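Local coordinates for UDP-glucose:anthocyanidin 3-O-glucosyltransferase (Clitoria ternatea, PDB 4REL), which belongs to the plant glycosyltransferases of the GT-B fold, in which two Rossmann-like domains face each other across a cleft, at residues A[148-153]-A[164-169]; A[138-143]-A[168-173]; A[255-260]-A[319-324]; A[283-288]-A[296-301]. All coordinates share one frame; numbering follows the deposited sequence. Where two conformers were deposited one is given.

Contact 1: A[148-153]-A[164-169]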
loop_
_atom_site.group_PDB
_atom_site.type_symbol
_atom_site.label_atom_id
_atom_site.label_comp_id
_atom_site.label_asym_id
_atom_site.label_seq_id
_atom_site.Cartn_x
_atom_site.Cartn_y
_atom_site.Cartn_z
ATOM N N ILE A 148 15.178 8.788 12.474
ATOM C CA ILE A 148 14.142 9.108 13.455
ATOM C C ILE A 148 14.533 10.279 14.366
ATOM O O ILE A 148 13.725 11.187 14.596
ATOM C CB ILE A 148 13.762 7.873 14.300
ATOM C CG1 ILE A 148 13.218 6.771 13.392
ATOM C CG2 ILE A 148 12.743 8.244 15.383
ATOM C CD1 ILE A 148 13.169 5.411 14.039
ATOM N N ASP A 149 15.767 10.280 14.867
ATOM C CA ASP A 149 16.182 11.354 15.776
ATOM C C ASP A 149 16.184 12.724 15.094
ATOM O O ASP A 149 15.727 13.710 15.675
ATOM C CB ASP A 149 17.539 11.039 16.410
ATOM C CG ASP A 149 17.489 9.815 17.308
ATOM O OD1 ASP A 149 16.374 9.386 17.669
ATOM O OD2 ASP A 149 18.561 9.284 17.658
ATOM N N LEU A 150 16.672 12.785 13.858
ATOM C CA LEU A 150 16.667 14.050 13.115
ATOM C C LEU A 150 15.241 14.503 12.854
ATOM O O LEU A 150 14.914 15.689 12.972
ATOM C CB LEU A 150 17.400 13.913 11.778
ATOM C CG LEU A 150 18.915 13.749 11.817
ATOM C CD1 LEU A 150 19.477 13.700 10.394
ATOM C CD2 LEU A 150 19.555 14.874 12.629
ATOM N N ILE A 151 14.394 13.548 12.489
ATOM C CA ILE A 151 13.008 13.855 12.174
ATOM C C ILE A 151 12.264 14.360 13.415
ATOM O O ILE A 151 11.574 15.381 13.351
ATOM C CB ILE A 151 12.319 12.641 11.516
ATOM C CG1 ILE A 151 12.813 12.512 10.072
ATOM C CG2 ILE A 151 10.806 12.794 11.554
ATOM C CD1 ILE A 151 12.552 11.152 9.422
ATOM N N ARG A 152 12.427 13.675 14.545
ATOM C CA ARG A 152 11.769 14.104 15.777
ATOM C C ARG A 152 12.246 15.481 16.193
ATOM O O ARG A 152 11.449 16.322 16.623
ATOM C CB ARG A 152 12.012 13.110 16.908
ATOM C CG ARG A 152 11.321 11.780 16.669
ATOM C CD ARG A 152 11.463 10.856 17.850
ATOM N NE ARG A 152 10.615 9.674 17.702
ATOM C CZ ARG A 152 10.701 8.603 18.482
ATOM N NH1 ARG A 152 11.606 8.562 19.450
ATOM N NH2 ARG A 152 9.895 7.570 18.286
ATOM N N ASP A 153 13.548 15.715 16.073
ATOM C CA ASP A 153 14.098 17.011 16.453
ATOM C C ASP A 153 13.534 18.124 15.572
ATOM O O ASP A 153 13.105 19.168 16.074
ATOM C CB ASP A 153 15.626 16.998 16.396
ATOM C CG ASP A 153 16.240 18.135 17.198
ATOM O OD1 ASP A 153 15.675 18.476 18.261
ATOM O OD2 ASP A 153 17.272 18.692 16.765
ATOM N N LEU A 164 12.642 18.449 4.783
ATOM C CA LEU A 164 13.508 17.443 5.387
ATOM C C LEU A 164 14.746 17.258 4.514
ATOM O O LEU A 164 14.996 16.175 3.975
ATOM C CB LEU A 164 12.760 16.109 5.543
ATOM C CG LEU A 164 11.437 16.160 6.315
ATOM C CD1 LEU A 164 10.863 14.763 6.527
ATOM C CD2 LEU A 164 11.612 16.861 7.652
ATOM N N ASP A 165 15.529 18.323 4.385
ATOM C CA ASP A 165 16.643 18.328 3.444
ATOM C C ASP A 165 17.692 17.266 3.751
ATOM O O ASP A 165 18.438 16.857 2.862
ATOM C CB ASP A 165 17.286 19.712 3.384
ATOM C CG ASP A 165 16.333 20.769 2.863
ATOM O OD1 ASP A 165 15.550 21.310 3.677
ATOM O OD2 ASP A 165 16.370 21.057 1.644
ATOM N N PHE A 166 17.717 16.791 4.995
ATOM C CA PHE A 166 18.705 15.782 5.397
ATOM C C PHE A 166 18.456 14.389 4.814
ATOM O O PHE A 166 19.281 13.488 4.981
ATOM C CB PHE A 166 18.824 15.702 6.927
ATOM C CG PHE A 166 17.507 15.558 7.643
ATOM C CD1 PHE A 166 16.889 14.318 7.752
ATOM C CD2 PHE A 166 16.909 16.652 8.239
ATOM C CE1 PHE A 166 15.682 14.185 8.419
ATOM C CE2 PHE A 166 15.700 16.528 8.917
ATOM C CZ PHE A 166 15.087 15.290 9.002
ATOM N N LEU A 167 17.314 14.206 4.152
ATOM C CA LEU A 167 17.004 12.942 3.484
ATOM C C LEU A 167 17.371 13.067 2.017
ATOM O O LEU A 167 16.706 13.791 1.272
ATOM C CB LEU A 167 15.506 12.628 3.598
ATOM C CG LEU A 167 14.860 12.574 4.982
ATOM C CD1 LEU A 167 13.349 12.395 4.847
ATOM C CD2 LEU A 167 15.467 11.446 5.825
ATOM N N PRO A 168 18.426 12.358 1.581
ATOM C CA PRO A 168 18.826 12.473 0.174
ATOM C C PRO A 168 17.698 12.099 -0.792
ATOM O O PRO A 168 17.043 11.062 -0.635
ATOM C CB PRO A 168 20.003 11.491 0.067
ATOM C CG PRO A 168 20.593 11.500 1.448
ATOM C CD PRO A 168 19.381 11.550 2.360
ATOM N N GLY A 169 17.459 12.975 -1.763
ATOM C CA GLY A 169 16.449 12.753 -2.783
ATOM C C GLY A 169 15.040 13.121 -2.347
ATOM O O GLY A 169 14.109 13.130 -3.160
#

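Contact 2: A[138-143]-A[168-173]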
loop_
_atom_site.group_PDB
_atom_site.type_symbol
_atom_site.label_atom_id
_atom_site.label_comp_id
_atom_site.label_asym_id
_atom_site.label_seq_id
_atom_site.Cartn_x
_atom_site.Cartn_y
_atom_site.Cartn_z
ATOM N N VAL A 138 4.533 2.980 1.042
ATOM C CA VAL A 138 5.095 4.000 0.177
ATOM C C VAL A 138 6.604 3.805 0.152
ATOM O O VAL A 138 7.256 3.782 1.195
ATOM C CB VAL A 138 4.695 5.412 0.649
ATOM C CG1 VAL A 138 5.259 6.471 -0.294
ATOM C CG2 VAL A 138 3.180 5.506 0.693
ATOM N N SER A 139 7.149 3.612 -1.044
ATOM C CA SER A 139 8.571 3.314 -1.197
ATOM C C SER A 139 9.446 4.331 -0.463
ATOM O O SER A 139 10.320 3.962 0.321
ATOM C CB SER A 139 8.941 3.284 -2.685
ATOM O OG SER A 139 8.601 4.516 -3.306
ATOM N N CYS A 140 9.174 5.613 -0.685
ATOM C CA CYS A 140 9.978 6.688 -0.100
ATOM C C CYS A 140 10.022 6.714 1.431
ATOM O O CYS A 140 10.977 7.226 2.016
ATOM C CB CYS A 140 9.546 8.058 -0.654
ATOM S SG CYS A 140 9.892 8.230 -2.421
ATOM N N SER A 141 9.016 6.146 2.088
ATOM C CA SER A 141 8.978 6.225 3.544
ATOM C C SER A 141 10.077 5.386 4.192
ATOM O O SER A 141 10.362 5.555 5.365
ATOM C CB SER A 141 7.592 5.857 4.088
ATOM O OG SER A 141 7.354 4.479 3.943
ATOM N N LEU A 142 10.715 4.497 3.425
ATOM C CA LEU A 142 11.845 3.714 3.953
ATOM C C LEU A 142 12.913 4.596 4.596
ATOM O O LEU A 142 13.512 4.226 5.610
ATOM C CB LEU A 142 12.501 2.880 2.843
ATOM C CG LEU A 142 11.832 1.555 2.505
ATOM C CD1 LEU A 142 12.443 0.997 1.231
ATOM C CD2 LEU A 142 12.016 0.598 3.671
ATOM N N SER A 143 13.143 5.766 4.008
ATOM C CA SER A 143 14.200 6.655 4.479
ATOM C C SER A 143 13.968 7.177 5.885
ATOM O O SER A 143 14.917 7.396 6.637
ATOM C CB SER A 143 14.393 7.815 3.507
ATOM O OG SER A 143 15.116 7.373 2.384
ATOM N N PRO A 168 18.426 12.358 1.581
ATOM C CA PRO A 168 18.826 12.473 0.174
ATOM C C PRO A 168 17.698 12.099 -0.792
ATOM O O PRO A 168 17.043 11.062 -0.635
ATOM C CB PRO A 168 20.003 11.491 0.067
ATOM C CG PRO A 168 20.593 11.500 1.448
ATOM C CD PRO A 168 19.381 11.550 2.360
ATOM N N GLY A 169 17.459 12.975 -1.763
ATOM C CA GLY A 169 16.449 12.753 -2.783
ATOM C C GLY A 169 15.040 13.121 -2.347
ATOM O O GLY A 169 14.109 13.130 -3.160
ATOM N N LEU A 170 14.874 13.409 -1.060
ATOM C CA LEU A 170 13.541 13.611 -0.499
ATOM C C LEU A 170 13.403 14.960 0.193
ATOM O O LEU A 170 12.658 15.098 1.166
ATOM C CB LEU A 170 13.181 12.472 0.467
ATOM C CG LEU A 170 13.082 11.083 -0.178
ATOM C CD1 LEU A 170 12.822 10.026 0.889
ATOM C CD2 LEU A 170 11.999 11.061 -1.248
ATOM N N SER A 171 14.110 15.959 -0.324
ATOM C CA SER A 171 14.072 17.307 0.248
ATOM C C SER A 171 12.703 17.985 0.103
ATOM O O SER A 171 12.430 18.979 0.771
ATOM C CB SER A 171 15.173 18.190 -0.359
ATOM O OG SER A 171 14.941 18.443 -1.736
ATOM N N LYS A 172 11.835 17.455 -0.757
ATOM C CA LYS A 172 10.481 18.000 -0.849
ATOM C C LYS A 172 9.589 17.586 0.324
ATOM O O LYS A 172 8.567 18.223 0.566
ATOM C CB LYS A 172 9.817 17.624 -2.177
ATOM C CG LYS A 172 10.356 18.376 -3.389
ATOM C CD LYS A 172 10.075 19.873 -3.278
ATOM C CE LYS A 172 10.671 20.642 -4.456
ATOM N NZ LYS A 172 10.403 22.120 -4.367
ATOM N N LEU A 173 9.957 16.524 1.041
ATOM C CA LEU A 173 9.171 16.092 2.197
ATOM C C LEU A 173 9.242 17.154 3.290
ATOM O O LEU A 173 10.282 17.803 3.473
ATOM C CB LEU A 173 9.665 14.742 2.757
ATOM C CG LEU A 173 9.565 13.518 1.849
ATOM C CD1 LEU A 173 9.948 12.280 2.617
ATOM C CD2 LEU A 173 8.134 13.389 1.351
HETATM O O HOH W 1 16.686 9.461 1.634
#

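Contact 3: A[255-260]-A[319-324]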
loop_
_atom_site.group_PDB
_atom_site.type_symbol
_atom_site.label_atom_id
_atom_site.label_comp_id
_atom_site.label_asym_id
_atom_site.label_seq_id
_atom_site.Cartn_x
_atom_site.Cartn_y
_atom_site.Cartn_z
ATOM N N LEU A 255 -18.370 0.016 -15.192
ATOM C CA LEU A 255 -17.661 0.147 -16.452
ATOM C C LEU A 255 -18.594 0.560 -17.573
ATOM O O LEU A 255 -18.230 1.378 -18.422
ATOM C CB LEU A 255 -16.925 -1.146 -16.806
ATOM C CG LEU A 255 -15.835 -1.544 -15.816
ATOM C CD1 LEU A 255 -15.170 -2.852 -16.254
ATOM C CD2 LEU A 255 -14.804 -0.433 -15.681
ATOM N N SER A 256 -19.798 -0.010 -17.571
ATOM C CA SER A 256 -20.782 0.320 -18.587
ATOM C C SER A 256 -21.173 1.786 -18.423
ATOM O O SER A 256 -21.292 2.527 -19.403
ATOM C CB SER A 256 -22.008 -0.588 -18.459
ATOM O OG SER A 256 -22.942 -0.328 -19.489
ATOM N N TRP A 257 -21.354 2.192 -17.172
ATOM C CA TRP A 257 -21.663 3.580 -16.858
ATOM C C TRP A 257 -20.537 4.493 -17.344
ATOM O O TRP A 257 -20.784 5.527 -17.970
ATOM C CB TRP A 257 -21.875 3.742 -15.353
ATOM C CG TRP A 257 -22.404 5.095 -14.955
ATOM C CD1 TRP A 257 -23.713 5.481 -14.915
ATOM C CD2 TRP A 257 -21.638 6.228 -14.525
ATOM N NE1 TRP A 257 -23.809 6.787 -14.500
ATOM C CE2 TRP A 257 -22.549 7.268 -14.250
ATOM C CE3 TRP A 257 -20.271 6.466 -14.350
ATOM C CZ2 TRP A 257 -22.137 8.527 -13.802
ATOM C CZ3 TRP A 257 -19.862 7.716 -13.907
ATOM C CH2 TRP A 257 -20.791 8.729 -13.640
ATOM N N LEU A 258 -19.295 4.098 -17.069
ATOM C CA LEU A 258 -18.138 4.879 -17.508
ATOM C C LEU A 258 -18.038 4.933 -19.041
ATOM O O LEU A 258 -17.597 5.938 -19.599
ATOM C CB LEU A 258 -16.840 4.346 -16.872
ATOM C CG LEU A 258 -16.701 4.516 -15.352
ATOM C CD1 LEU A 258 -15.553 3.703 -14.768
ATOM C CD2 LEU A 258 -16.532 6.003 -14.962
ATOM N N ASP A 259 -18.469 3.869 -19.723
ATOM C CA ASP A 259 -18.445 3.853 -21.191
ATOM C C ASP A 259 -19.268 4.992 -21.795
ATOM O O ASP A 259 -18.996 5.449 -22.909
ATOM C CB ASP A 259 -18.973 2.520 -21.737
ATOM C CG ASP A 259 -18.031 1.365 -21.489
ATOM O OD1 ASP A 259 -16.796 1.580 -21.505
ATOM O OD2 ASP A 259 -18.532 0.234 -21.290
ATOM N N SER A 260 -20.273 5.443 -21.052
ATOM C CA SER A 260 -21.197 6.459 -21.542
ATOM C C SER A 260 -20.662 7.857 -21.277
ATOM O O SER A 260 -21.286 8.847 -21.656
ATOM C CB SER A 260 -22.572 6.297 -20.887
ATOM O OG SER A 260 -22.523 6.550 -19.493
ATOM N N ARG A 319 -25.932 11.809 -12.847
ATOM C CA ARG A 319 -24.555 12.109 -13.237
ATOM C C ARG A 319 -23.519 11.467 -12.330
ATOM O O ARG A 319 -22.323 11.644 -12.521
ATOM C CB ARG A 319 -24.315 13.628 -13.301
ATOM C CG ARG A 319 -24.446 14.347 -11.949
ATOM C CD ARG A 319 -24.253 15.846 -12.149
ATOM N NE ARG A 319 -24.271 16.635 -10.917
ATOM C CZ ARG A 319 -25.375 17.088 -10.326
ATOM N NH1 ARG A 319 -26.569 16.803 -10.830
ATOM N NH2 ARG A 319 -25.282 17.822 -9.224
ATOM N N GLY A 320 -23.964 10.717 -11.337
ATOM C CA GLY A 320 -23.021 10.151 -10.395
ATOM C C GLY A 320 -23.479 8.811 -9.887
ATOM O O GLY A 320 -24.661 8.487 -9.956
ATOM N N LYS A 321 -22.531 8.025 -9.389
ATOM C CA LYS A 321 -22.838 6.730 -8.802
ATOM C C LYS A 321 -22.204 6.701 -7.429
ATOM O O LYS A 321 -21.002 6.934 -7.300
ATOM C CB LYS A 321 -22.238 5.591 -9.637
ATOM C CG LYS A 321 -23.108 5.103 -10.788
ATOM C CD LYS A 321 -22.803 3.645 -11.116
ATOM C CE LYS A 321 -24.078 2.803 -11.119
ATOM N NZ LYS A 321 -24.801 2.842 -12.433
ATOM N N VAL A 322 -23.010 6.431 -6.408
ATOM C CA VAL A 322 -22.493 6.241 -5.060
ATOM C C VAL A 322 -22.724 4.779 -4.727
ATOM O O VAL A 322 -23.873 4.333 -4.634
ATOM C CB VAL A 322 -23.215 7.156 -4.061
ATOM C CG1 VAL A 322 -22.719 6.895 -2.639
ATOM C CG2 VAL A 322 -23.006 8.627 -4.451
ATOM N N VAL A 323 -21.636 4.017 -4.593
ATOM C CA VAL A 323 -21.738 2.566 -4.483
ATOM C C VAL A 323 -20.829 2.044 -3.380
ATOM O O VAL A 323 -19.905 2.732 -2.953
ATOM C CB VAL A 323 -21.383 1.881 -5.813
ATOM C CG1 VAL A 323 -22.390 2.270 -6.893
ATOM C CG2 VAL A 323 -19.981 2.256 -6.231
ATOM N N SER A 324 -21.098 0.828 -2.916
ATOM C CA SER A 324 -20.351 0.257 -1.805
ATOM C C SER A 324 -19.016 -0.326 -2.251
ATOM O O SER A 324 -18.080 -0.421 -1.457
ATOM C CB SER A 324 -21.180 -0.829 -1.106
ATOM O OG SER A 324 -22.367 -0.277 -0.573
#

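Contact 4: A[283-288]-A[296-301]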
loop_
_atom_site.group_PDB
_atom_site.type_symbol
_atom_site.label_atom_id
_atom_site.label_comp_id
_atom_site.label_asym_id
_atom_site.label_seq_id
_atom_site.Cartn_x
_atom_site.Cartn_y
_atom_site.Cartn_z
ATOM N N VAL A 283 -19.597 14.772 4.452
ATOM C CA VAL A 283 -20.574 15.760 4.011
ATOM C C VAL A 283 -19.952 16.743 3.018
ATOM O O VAL A 283 -20.549 17.053 1.993
ATOM C CB VAL A 283 -21.172 16.553 5.191
ATOM C CG1 VAL A 283 -22.010 17.720 4.675
ATOM C CG2 VAL A 283 -22.003 15.639 6.077
ATOM N N ALA A 284 -18.751 17.227 3.333
ATOM C CA ALA A 284 -18.047 18.160 2.457
ATOM C C ALA A 284 -17.781 17.564 1.079
ATOM O O ALA A 284 -17.925 18.250 0.062
ATOM C CB ALA A 284 -16.733 18.613 3.092
ATOM N N VAL A 285 -17.380 16.298 1.050
ATOM C CA VAL A 285 -17.144 15.611 -0.219
ATOM C C VAL A 285 -18.431 15.569 -1.041
ATOM O O VAL A 285 -18.428 15.919 -2.226
ATOM C CB VAL A 285 -16.586 14.195 0.006
ATOM C CG1 VAL A 285 -16.664 13.363 -1.279
ATOM C CG2 VAL A 285 -15.141 14.282 0.515
ATOM N N ALA A 286 -19.536 15.174 -0.413
ATOM C CA ALA A 286 -20.815 15.144 -1.128
ATOM C C ALA A 286 -21.224 16.521 -1.664
ATOM O O ALA A 286 -21.598 16.649 -2.834
ATOM C CB ALA A 286 -21.924 14.551 -0.252
ATOM N N GLU A 287 -21.150 17.550 -0.819
ATOM C CA GLU A 287 -21.520 18.900 -1.247
ATOM C C GLU A 287 -20.693 19.381 -2.436
ATOM O O GLU A 287 -21.225 19.986 -3.377
ATOM C CB GLU A 287 -21.358 19.882 -0.082
ATOM C CG GLU A 287 -22.351 19.652 1.033
ATOM C CD GLU A 287 -22.127 20.579 2.203
ATOM O OE1 GLU A 287 -21.077 21.260 2.237
ATOM O OE2 GLU A 287 -23.002 20.625 3.093
ATOM N N ALA A 288 -19.388 19.121 -2.381
ATOM C CA ALA A 288 -18.471 19.554 -3.437
ATOM C C ALA A 288 -18.743 18.791 -4.723
ATOM O O ALA A 288 -18.759 19.369 -5.803
ATOM C CB ALA A 288 -17.028 19.367 -3.015
ATOM N N PHE A 296 -19.254 11.545 -11.457
ATOM C CA PHE A 296 -18.424 10.936 -10.430
ATOM C C PHE A 296 -18.857 9.518 -10.102
ATOM O O PHE A 296 -20.019 9.156 -10.279
ATOM C CB PHE A 296 -18.422 11.801 -9.151
ATOM C CG PHE A 296 -19.778 11.937 -8.499
ATOM C CD1 PHE A 296 -20.228 10.993 -7.579
ATOM C CD2 PHE A 296 -20.599 13.021 -8.794
ATOM C CE1 PHE A 296 -21.484 11.119 -6.972
ATOM C CE2 PHE A 296 -21.844 13.157 -8.191
ATOM C CZ PHE A 296 -22.293 12.202 -7.282
ATOM N N VAL A 297 -17.898 8.714 -9.650
ATOM C CA VAL A 297 -18.179 7.424 -9.048
ATOM C C VAL A 297 -17.539 7.469 -7.672
ATOM O O VAL A 297 -16.336 7.676 -7.556
ATOM C CB VAL A 297 -17.549 6.274 -9.838
ATOM C CG1 VAL A 297 -17.830 4.945 -9.129
ATOM C CG2 VAL A 297 -18.103 6.233 -11.252
ATOM N N TRP A 298 -18.342 7.300 -6.628
ATOM C CA TRP A 298 -17.832 7.382 -5.265
ATOM C C TRP A 298 -18.027 6.025 -4.604
ATOM O O TRP A 298 -19.163 5.568 -4.428
ATOM C CB TRP A 298 -18.580 8.481 -4.500
ATOM C CG TRP A 298 -18.100 8.775 -3.098
ATOM C CD1 TRP A 298 -17.047 8.197 -2.439
ATOM C CD2 TRP A 298 -18.662 9.738 -2.191
ATOM N NE1 TRP A 298 -16.917 8.752 -1.178
ATOM C CE2 TRP A 298 -17.903 9.688 -1.000
ATOM C CE3 TRP A 298 -19.739 10.628 -2.267
ATOM C CZ2 TRP A 298 -18.184 10.496 0.099
ATOM C CZ3 TRP A 298 -20.022 11.429 -1.171
ATOM C CH2 TRP A 298 -19.248 11.357 -0.004
ATOM N N ALA A 299 -16.915 5.364 -4.282
ATOM C CA ALA A 299 -16.962 4.106 -3.556
ATOM C C ALA A 299 -16.977 4.480 -2.092
ATOM O O ALA A 299 -15.988 5.001 -1.568
ATOM C CB ALA A 299 -15.751 3.247 -3.885
ATOM N N LEU A 300 -18.120 4.240 -1.453
ATOM C CA LEU A 300 -18.398 4.704 -0.101
ATOM C C LEU A 300 -19.025 3.566 0.706
ATOM O O LEU A 300 -19.992 2.942 0.254
ATOM C CB LEU A 300 -19.370 5.896 -0.158
ATOM C CG LEU A 300 -19.859 6.508 1.157
ATOM C CD1 LEU A 300 -18.726 7.216 1.882
ATOM C CD2 LEU A 300 -21.006 7.479 0.917
ATOM N N LYS A 301 -18.485 3.296 1.895
ATOM C CA LYS A 301 -19.064 2.276 2.768
ATOM C C LYS A 301 -20.532 2.539 3.073
ATOM O O LYS A 301 -20.944 3.677 3.327
ATOM C CB LYS A 301 -18.284 2.151 4.083
ATOM C CG LYS A 301 -16.980 1.384 3.957
ATOM C CD LYS A 301 -16.324 1.167 5.317
ATOM C CE LYS A 301 -14.917 0.592 5.163
ATOM N NZ LYS A 301 -14.185 0.491 6.462
#

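Contact 1: A[148-153]-A[164-169]
Leu150 and Ile151 pack on the ring of Phe166 in a purely apolar, partly buried contact between the first turns of helix 148-157 and the loop that runs from this helix toward helix 191-197. The two aliphatic residues take different parts of the ring. Leu150 lies over one face: its CB sits 3.9 Å from the Phe166 ring centroid, only 17° off the ring normal, in a CH-pi contact. Leu150 CD1 runs on past the rim to 3.7 Å from Phe166 CD1. Ile151 comes in the ring plane instead, its CG1 held 3.7 Å from both CE1 and CZ of Phe166. The ring belongs to a type I beta turn, Leu164 to Leu167, closed by Leu167 N donating to Leu164 O at 3.0 Å. Phe166 is the third residue of that turn, and its CG stands between the backbone N and the carbonyl carbon (chi1 51°), which points the ring at the helix and lays its second face over Leu164 CA of the same turn. Lys154, one helical turn beyond Leu150, also touches Phe166. Farther inside, Ile151 packs on Leu144 and Val178, and its side chain is about 11 Å from the bound 3,5,7-trihydroxy-2-(4-hydroxyphenyl)-4H-chromen-4-one.

Contact 2: A[138-143]-A[168-173]
Leu170 packs its forked end on Cys140, with one branch also reaching Ser143, in a buried contact joining the loop after strand 131-135 to the loop after helix 148-157. The tight part is this fork. CD2 of Leu170 meets the sulfur, 3.7 Å from Cys140 SG. Its other branch, CD1, rests 3.5 Å from Cys140 O and 3.8 Å from Ser143 CB. With SG beside its own backbone N (chi1 -66°), Cys140 turns the sulfur to one branch while its carbonyl oxygen meets the other. That same oxygen accepts Ser143 N at 3.3 Å, so the methyl packs against an already bonded carbonyl. Leu170 itself starts a type I turn, closed by Leu173 N.

Toward Pro168, which is partly exposed, the fit is looser, and water replaces direct contact. In the conformer of Ser143 described here, one of two, its OG lies 2.7 Å from a water that donates to Pro168 O at 2.8 Å; this bridge need not persist in the other conformer.

At the start of 138-143, Val138 O accepts both Ser141 N and Ser141 OG, the hydroxyl at 2.8 Å, while Val138 N bonds to Asp367 OD2. Asp367 and Asn137 both line the pocket of 3,5,7-trihydroxy-2-(4-hydroxyphenyl)-4H-chromen-4-one. A loop leaving the C-terminal end of a parallel strand and bordering the interdomain cleft in this way is typical of the GT-B fold.

Contact 3: A[255-260]-A[319-324]
With CG anti to the backbone N (chi1 -171°), Trp257 projects its indole from helix 254-259 onto the start of strand 320-323, where Lys321 rises to meet it. The lysine chain leaves with CG beside its own N (chi1 -86°), then bends in its outer half, so that the end passes out over the CG-CD1 rim of the five-membered ring. Lys321 CG stands 4.0 Å from the centroid of that ring and just 3° off the normal, a CH-pi contact almost straight above the face. Farther out, Lys321 CD passes 4.1 Å from Trp257 CG, and NZ comes to 3.8 Å from Trp257 CD1.

The benzo end of the indole meets backbone instead. Arg319 O lies near the ring plane, 3.4 Å from Trp257 CZ2 and 3.5 Å from CH2. Arg319 takes part through its main chain; its side chain leads away, and its NH2 bonds to Glu290 O.

Trp257 itself sits near the end of its helix, where its carbonyl oxygen accepts both the backbone N and the hydroxyl of Ser260. The indole also touches Val297 and Val266, on the next two strands inward. The helix therefore packs across the margin of the six-stranded parallel sheet of the C-terminal Rossmann-like domain, where 320-323 is an outermost strand.

Dispersion over the face is probably joined at the edge by a weak attraction between ring C-H groups and the carbonyl oxygen. Such contacts are consistent with a fit set mainly by shape, with the aliphatic part of a lysine serving as apolar cover.

Contact 4: A[283-288]-A[296-301]
Val285 lies over the face of Trp298 and Ala286 at its edge, so that one indole fills the seam between helix 279-292 and strand 296-299. The face contact is CH-pi: Val285 CG1 sits 3.6 Å from the centroid of the six-membered ring, 18° off its normal. This methyl is 3.5 Å from both CH2 and CZ2 of Trp298, and the two side chains cross obliquely. Trp298 CG is anti to the backbone N, and a chi2 of 2° keeps CA in the indole plane with CD1 on its side; the benzo ring therefore swings outward from the strand to reach the helix.

The remaining contact across the seam is van der Waals packing. Ala286 CB approaches near the ring plane, 3.8 Å from Trp298 CZ3, and the small residue lets the helix backbone come close, with Ala286 N 3.8 Å from Trp298 CH2.

Just beyond the strand, Leu300 lays CD2 over the opposite face of Trp298. Phe271 adds a ring-to-ring contact with planes at about 70°, and Val282 and Leu289 extend the helix side. The elements belong to the beta-alpha-beta unit of strand 266-270, helix 279-292 and strand 296-299, a building block of Rossmann-like domains.

With hydrocarbon on both faces of the indole, helix and sheet are joined here by dispersion and close fit, while the backbone hydrogen bonds run along the helix and between neighbouring strands, not between helix and strand.

In the fold
Contacts 2 and 4 are buried, contact 1 is partly buried, and contact 3 lies at the surface. Contacts 1 and 2 share Pro168 and Gly169; both pack the loop after helix 148-157, contact 1 on that helix and contact 2 on the loop after strand 131-135, some 10 Å from the ligand. Contacts 3 and 4 meet on neighbouring strands of the six-stranded sheet through probable backbone hydrogen bonds such as Trp298 N with Lys321 O, while Trp257 packs on the Phe296 carbonyl oxygen and Val297. Contacts 1 and 3 have centres about 43 Å apart. Aromatic faces meet aliphatic carbons in 1, 3 and 4; in contact 2 leucine methyls meet a sulfur and a carbonyl oxygen, with a water bridge beside them.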